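Local coordinates for protein 3-methylornithine synthase (Methanosarcina barkeri, PDB 3T7V) that isomerises L-lysine to (3R)-3-methyl-D-ornithine by a radical mechanism that uses S-adenosylmethionine and a [4Fe-4S] cluster, a step in making pyrrolysine, at residues 143-148 with 161-166; 109-114 with 137-142. All coordinates share one frame; numbering follows the deposited sequence.

Interaction 1 (143-148 with 161-166); sequences IMISPG and KGANFL. With SAM (S-adenosylmethionine), chain C; MD0 (5-amino-D-isoleucine), chain D.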
loop_
_atom_site.group_PDB
_atom_site.type_symbol
_atom_site.label_atom_id
_atom_site.label_comp_id
_atom_site.label_asym_id
_atom_site.label_seq_id
_atom_site.Cartn_x
_atom_site.Cartn_y
_atom_site.Cartn_z
ATOM N N ILE A 143 10.505 8.391 -4.930
ATOM C CA ILE A 143 10.625 7.653 -3.656
ATOM C C ILE A 143 9.368 7.801 -2.846
ATOM O O ILE A 143 8.868 8.928 -2.611
ATOM C CB ILE A 143 11.803 8.202 -2.788
ATOM C CG1 ILE A 143 13.114 7.868 -3.444
ATOM C CG2 ILE A 143 11.792 7.591 -1.352
ATOM C CD1 ILE A 143 14.293 8.432 -2.649
ATOM N N MET A 144 8.823 6.665 -2.426
ATOM C CA MET A 144 7.746 6.635 -1.429
ATOM C C MET A 144 8.439 6.336 -0.106
ATOM O O MET A 144 9.340 5.489 -0.057
ATOM C CB MET A 144 6.768 5.495 -1.753
ATOM C CG MET A 144 5.803 5.208 -0.596
ATOM S SD MET A 144 4.592 3.948 -1.211
ATOM C CE MET A 144 3.457 5.048 -1.903
ATOM N N ILE A 145 8.102 7.057 0.927
ATOM C CA ILE A 145 8.581 6.727 2.295
ATOM C C ILE A 145 7.421 6.251 3.115
ATOM O O ILE A 145 6.292 6.836 3.079
ATOM C CB ILE A 145 9.344 7.921 2.929
ATOM C CG1 ILE A 145 8.462 9.165 3.050
ATOM C CG2 ILE A 145 10.694 8.132 2.263
ATOM C CD1 ILE A 145 9.105 10.280 3.927
ATOM N N SER A 146 7.689 5.217 3.939
ATOM C CA SER A 146 6.712 4.725 4.909
ATOM C C SER A 146 7.467 4.637 6.242
ATOM O O SER A 146 7.914 3.552 6.620
ATOM C CB SER A 146 6.206 3.324 4.481
ATOM O OG SER A 146 5.722 3.330 3.164
ATOM N N PRO A 147 7.654 5.757 6.930
ATOM C CA PRO A 147 8.532 5.803 8.085
ATOM C C PRO A 147 7.786 5.748 9.402
ATOM O O PRO A 147 8.428 5.929 10.461
ATOM C CB PRO A 147 9.170 7.197 7.918
ATOM C CG PRO A 147 8.011 8.040 7.419
ATOM C CD PRO A 147 7.197 7.121 6.490
ATOM N N GLY A 148 6.455 5.589 9.319
ATOM C CA GLY A 148 5.586 5.788 10.486
ATOM C C GLY A 148 5.359 7.260 10.732
ATOM O O GLY A 148 5.625 8.090 9.852
ATOM N N LYS A 161 15.186 16.316 0.260
ATOM C CA LYS A 161 16.122 15.310 -0.251
ATOM C C LYS A 161 15.585 14.422 -1.382
ATOM O O LYS A 161 16.299 13.608 -1.895
ATOM C CB LYS A 161 16.683 14.386 0.845
ATOM C CG LYS A 161 17.427 15.129 1.933
ATOM C CD LYS A 161 18.593 15.928 1.385
ATOM C CE LYS A 161 19.550 16.213 2.553
ATOM N NZ LYS A 161 20.698 17.022 2.115
ATOM N N GLY A 162 14.289 14.551 -1.676
ATOM C CA GLY A 162 13.691 13.906 -2.871
ATOM C C GLY A 162 12.609 12.891 -2.581
ATOM O O GLY A 162 12.147 12.210 -3.503
ATOM N N ALA A 163 12.098 12.842 -1.369
ATOM C CA ALA A 163 10.932 11.987 -1.157
ATOM C C ALA A 163 9.692 12.560 -1.885
ATOM O O ALA A 163 9.425 13.749 -1.833
ATOM C CB ALA A 163 10.667 11.847 0.350
ATOM N N ASN A 164 8.985 11.695 -2.609
ATOM C CA ASN A 164 7.833 12.099 -3.384
ATOM C C ASN A 164 6.483 11.675 -2.788
ATOM O O ASN A 164 5.490 12.389 -3.043
ATOM C CB ASN A 164 7.909 11.453 -4.783
ATOM C CG ASN A 164 9.081 11.968 -5.559
ATOM O OD1 ASN A 164 9.016 13.090 -6.125
ATOM N ND2 ASN A 164 10.139 11.258 -5.500
ATOM N N PHE A 165 6.361 10.513 -2.165
ATOM C CA PHE A 165 5.108 9.979 -1.637
ATOM C C PHE A 165 5.338 9.698 -0.171
ATOM O O PHE A 165 6.412 9.233 0.248
ATOM C CB PHE A 165 4.819 8.635 -2.391
ATOM C CG PHE A 165 3.635 8.633 -3.263
ATOM C CD1 PHE A 165 2.348 8.481 -2.653
ATOM C CD2 PHE A 165 3.746 8.686 -4.626
ATOM C CE1 PHE A 165 1.214 8.413 -3.457
ATOM C CE2 PHE A 165 2.603 8.633 -5.451
ATOM C CZ PHE A 165 1.354 8.479 -4.860
ATOM N N LEU A 166 4.322 9.958 0.591
ATOM C CA LEU A 166 4.253 9.475 1.991
ATOM C C LEU A 166 3.152 8.437 2.088
ATOM O O LEU A 166 1.993 8.734 1.758
ATOM C CB LEU A 166 3.923 10.629 2.940
ATOM C CG LEU A 166 3.672 10.163 4.410
ATOM C CD1 LEU A 166 4.949 9.617 4.992
ATOM C CD2 LEU A 166 3.166 11.360 5.163
HETATM N N SAM C . 5.598 1.271 10.528
HETATM C CA SAM C . 5.030 2.127 9.597
HETATM C C SAM C . 3.564 2.264 9.693
HETATM O O SAM C . 2.924 1.565 10.505
HETATM O OXT SAM C . 3.023 3.199 9.005
HETATM C CB SAM C . 4.971 1.585 8.349
HETATM C CG SAM C . 4.619 0.172 8.115
HETATM S SD SAM C . 3.230 -0.019 6.918
HETATM C CE SAM C . 4.043 -0.863 5.589
HETATM C "C5'" SAM C . 2.321 -1.357 7.663
HETATM C "C4'" SAM C . 1.032 -1.363 7.305
HETATM O "O4'" SAM C . 1.266 -2.800 6.737
HETATM C "C3'" SAM C . 0.120 -1.211 8.259
HETATM O "O3'" SAM C . -0.234 0.102 7.805
HETATM C "C2'" SAM C . -0.842 -2.197 7.582
HETATM O "O2'" SAM C . -1.824 -1.555 6.704
HETATM C "C1'" SAM C . -0.073 -3.299 6.833
HETATM N N9 SAM C . 0.038 -4.526 7.705
HETATM C C8 SAM C . 0.763 -4.735 8.846
HETATM N N7 SAM C . 0.513 -5.953 9.303
HETATM C C5 SAM C . -0.377 -6.548 8.438
HETATM C C6 SAM C . -1.043 -7.783 8.459
HETATM N N6 SAM C . -0.859 -8.687 9.423
HETATM N N1 SAM C . -1.843 -8.093 7.427
HETATM C C2 SAM C . -2.083 -7.205 6.417
HETATM N N3 SAM C . -1.547 -5.960 6.426
HETATM C C4 SAM C . -0.674 -5.659 7.438
HETATM C C MD0 D . 3.023 -3.486 0.171
HETATM N N MD0 D . 4.464 -4.862 1.558
HETATM O O MD0 D . 2.973 -2.605 -0.712
HETATM C CA MD0 D . 4.177 -3.500 1.121
HETATM C CB MD0 D . 3.878 -2.593 2.354
HETATM C CD MD0 D . 3.989 -0.080 2.957
HETATM N NE MD0 D . 3.920 1.257 2.383
HETATM C CG MD0 D . 3.782 -1.120 1.860
HETATM C CG2 MD0 D . 2.585 -2.971 3.121
HETATM O OXT MD0 D . 2.158 -4.360 0.303
#

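Interaction 2 (109-114 with 137-142); sequences HMVDLT and EELGLP. With MD0 (5-amino-D-isoleucine), chain D.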
loop_
_atom_site.group_PDB
_atom_site.type_symbol
_atom_site.label_atom_id
_atom_site.label_comp_id
_atom_site.label_asym_id
_atom_site.label_seq_id
_atom_site.Cartn_x
_atom_site.Cartn_y
_atom_site.Cartn_z
ATOM N N HIS A 109 8.963 2.096 -11.428
ATOM C CA HIS A 109 8.517 3.499 -11.429
ATOM C C HIS A 109 8.741 4.233 -10.141
ATOM O O HIS A 109 8.877 5.461 -10.153
ATOM C CB HIS A 109 7.001 3.604 -11.773
ATOM C CG HIS A 109 6.680 3.001 -13.091
ATOM N ND1 HIS A 109 6.289 1.697 -13.202
ATOM C CD2 HIS A 109 6.744 3.511 -14.364
ATOM C CE1 HIS A 109 6.152 1.387 -14.504
ATOM N NE2 HIS A 109 6.421 2.499 -15.216
ATOM N N MET A 110 8.911 3.496 -9.037
ATOM C CA MET A 110 9.011 4.111 -7.726
ATOM C C MET A 110 9.633 3.071 -6.822
ATOM O O MET A 110 9.539 1.832 -7.099
ATOM C CB MET A 110 7.614 4.493 -7.226
ATOM C CG MET A 110 7.685 5.237 -5.825
ATOM S SD MET A 110 6.222 6.270 -5.521
ATOM C CE MET A 110 4.990 4.998 -5.531
ATOM N N VAL A 111 10.288 3.519 -5.749
ATOM C CA VAL A 111 10.754 2.618 -4.663
ATOM C C VAL A 111 10.122 3.070 -3.362
ATOM O O VAL A 111 10.039 4.283 -3.125
ATOM C CB VAL A 111 12.284 2.604 -4.575
ATOM C CG1 VAL A 111 12.900 2.051 -5.817
ATOM C CG2 VAL A 111 12.874 3.969 -4.265
ATOM N N ASP A 112 9.632 2.113 -2.587
ATOM C CA ASP A 112 9.048 2.387 -1.228
ATOM C C ASP A 112 9.987 2.049 -0.104
ATOM O O ASP A 112 10.314 0.841 0.032
ATOM C CB ASP A 112 7.703 1.655 -1.128
ATOM C CG ASP A 112 7.014 1.781 0.183
ATOM O OD1 ASP A 112 7.454 2.519 1.112
ATOM O OD2 ASP A 112 5.923 1.124 0.340
ATOM N N LEU A 113 10.552 3.053 0.540
ATOM C CA LEU A 113 11.539 2.828 1.646
ATOM C C LEU A 113 10.681 2.789 2.930
ATOM O O LEU A 113 10.062 3.794 3.320
ATOM C CB LEU A 113 12.507 4.029 1.746
ATOM C CG LEU A 113 13.336 4.269 0.499
ATOM C CD1 LEU A 113 14.130 5.541 0.713
ATOM C CD2 LEU A 113 14.169 3.030 0.233
ATOM N N THR A 114 10.590 1.603 3.525
ATOM C CA THR A 114 9.712 1.363 4.654
ATOM C C THR A 114 10.502 0.921 5.866
ATOM O O THR A 114 11.489 0.160 5.772
ATOM C CB THR A 114 8.707 0.246 4.266
ATOM O OG1 THR A 114 7.817 0.768 3.272
ATOM C CG2 THR A 114 7.797 -0.185 5.480
ATOM N N GLU A 137 20.110 9.859 -4.521
ATOM C CA GLU A 137 21.345 10.053 -5.320
ATOM C C GLU A 137 21.701 8.806 -6.139
ATOM O O GLU A 137 22.209 8.930 -7.268
ATOM C CB GLU A 137 22.504 10.387 -4.383
ATOM C CG GLU A 137 22.496 11.808 -3.843
ATOM C CD GLU A 137 23.644 12.006 -2.841
ATOM O OE1 GLU A 137 24.376 11.001 -2.452
ATOM O OE2 GLU A 137 23.777 13.163 -2.410
ATOM N N GLU A 138 21.460 7.621 -5.574
ATOM C CA GLU A 138 21.761 6.347 -6.243
ATOM C C GLU A 138 20.798 6.075 -7.345
ATOM O O GLU A 138 21.198 5.680 -8.470
ATOM C CB GLU A 138 21.698 5.158 -5.265
ATOM C CG GLU A 138 22.866 5.136 -4.281
ATOM C CD GLU A 138 24.241 4.988 -4.923
ATOM O OE1 GLU A 138 25.180 5.607 -4.407
ATOM O OE2 GLU A 138 24.401 4.298 -5.993
ATOM N N LEU A 139 19.496 6.277 -7.083
ATOM C CA LEU A 139 18.492 5.802 -8.053
ATOM C C LEU A 139 17.835 6.848 -8.928
ATOM O O LEU A 139 17.376 6.559 -10.026
ATOM C CB LEU A 139 17.335 5.086 -7.267
ATOM C CG LEU A 139 17.756 3.853 -6.487
ATOM C CD1 LEU A 139 16.517 3.286 -5.733
ATOM C CD2 LEU A 139 18.338 2.846 -7.449
ATOM N N GLY A 140 17.717 8.053 -8.419
ATOM C CA GLY A 140 17.021 9.097 -9.174
ATOM C C GLY A 140 15.503 8.930 -9.353
ATOM O O GLY A 140 14.877 9.764 -9.945
ATOM N N LEU A 141 14.940 7.867 -8.829
ATOM C CA LEU A 141 13.542 7.487 -9.063
ATOM C C LEU A 141 12.701 8.166 -8.046
ATOM O O LEU A 141 13.151 8.607 -6.953
ATOM C CB LEU A 141 13.355 5.942 -8.764
ATOM C CG LEU A 141 13.916 5.010 -9.869
ATOM C CD1 LEU A 141 13.855 3.587 -9.362
ATOM C CD2 LEU A 141 13.062 5.184 -11.147
ATOM N N PRO A 142 11.413 8.325 -8.350
ATOM C CA PRO A 142 10.455 8.678 -7.279
ATOM C C PRO A 142 10.548 7.784 -6.081
ATOM O O PRO A 142 10.763 6.553 -6.227
ATOM C CB PRO A 142 9.086 8.489 -7.964
ATOM C CG PRO A 142 9.434 8.682 -9.458
ATOM C CD PRO A 142 10.766 8.006 -9.610
HETATM C C MD0 D . 3.023 -3.486 0.171
HETATM N N MD0 D . 4.464 -4.862 1.558
HETATM O O MD0 D . 2.973 -2.605 -0.712
HETATM C CA MD0 D . 4.177 -3.500 1.121
HETATM C CB MD0 D . 3.878 -2.593 2.354
HETATM C CD MD0 D . 3.989 -0.080 2.957
HETATM N NE MD0 D . 3.920 1.257 2.383
HETATM C CG MD0 D . 3.782 -1.120 1.860
HETATM C CG2 MD0 D . 2.585 -2.971 3.121
HETATM O OXT MD0 D . 2.158 -4.360 0.303
#

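Interaction 1 (143-148 with 161-166)
M144 pairs with F165, and I145 with L166, as residues of neighbouring parallel strands. They belong to the two strands of a beta-alpha-beta unit in the radical SAM barrel, with helix 152-160 between them. I143 O takes two backbone N-H groups. N164 N lies 2.8 Å from I143 O, and F165 N lies 3.0 Å from I143 O. Two residues along, I145 N gives a bond to F165 O, 2.8 Å long. The short strand axes are turned 46° from each other, in keeping with the strong twist of a barrel wall.

Side chains then pack on both faces. On one, M144 lies by F165. Its CG is anti to the backbone N (chi1 167°), and the chain bends at chi3. This brings M144 CE obliquely to the F165 ring, 3.7 Å from F165 CD1. On the other face, I145 CG1 sits between its own N and carbonyl carbon (chi1 60°). From there I145 CG1 lies 3.5 Å from F165 O. L166 CD1 meets I145 CG1 and also P147 CD, the latter at 3.7 Å. The P147 ring and the L166 side chain cross at about a right angle. F128 of helix 126-139 touches both I145 and P147.

The chain enters strand 163-167 through G162, which closes the preceding helix in a Schellman motif. Beyond the paired residues, S146 turns its side chain away from strand 163-167 to the substrate site. D112 and S146 are joined by a hydrogen bond between OD1 and OG, a link between two first-shell residues that probably steadies both. The amine NE of the bound 5-amino-D-isoleucine donates to S146 OG at 2.9 Å.

Interaction 2 (109-114 with 137-142)
V111 meets L139, at the end of helix 126-139, and L141, just after it, through its methyls, while its backbone N bonds to P142 O. From CB, the branch CG1 is anti to the carbonyl carbon (chi1 -64°). V111 CG1 lies 3.8 Å from L139 CD1 and 4.0 Å from L141 CD1. The L139 side chain comes at a slant and that of L141 at about a right angle. The other methyl, V111 CG2, lies 4.0 Å from L139 CD1 and also near P142 O. An alanine here would take away both methyls and is likely to leave a gap beside the leucine tips, with L139 CD1 freer to turn.

Residues 140-142, after the end of helix 126-139, carry the chain into strand 143-146, next to strand 110-115 in the parallel barrel sheet. G140, with positive phi, ends the helical run. P142 then lies against the start of strand 110-115. P142 O accepts from V111 N at 3.1 Å. The proline ring packs against H109 O, with P142 CD 3.2 Å from H109 O. Q341 NE2 hydrogen-bonds to H109 O from outside the turn.

D112 points away from the turn, to the substrate site. The bound 5-amino-D-isoleucine donates from NE to D112 OD2 at 2.9 Å. T114 OG1 makes a weak hydrogen bond to D112 OD1.

How the interactions relate
Both contacts are largely buried and lie in the same stretch of the barrel wall. Interaction 1 joins two strands. Interaction 2 joins a strand to the turn after a helix, and it is the smaller, with partly exposed leucines on its outer side. Its chemistry is one backbone bond and aliphatic packing, against three backbone bonds and packing on two sheet faces in interaction 1. Strands 110-115 and 143-146 are neighbours: M144 N lies 2.8 Å from V111 O, a probable hydrogen bond. Segment 137-142 runs straight into the strand of interaction 1. Past the packed residues, both strands lead into the same ligand site.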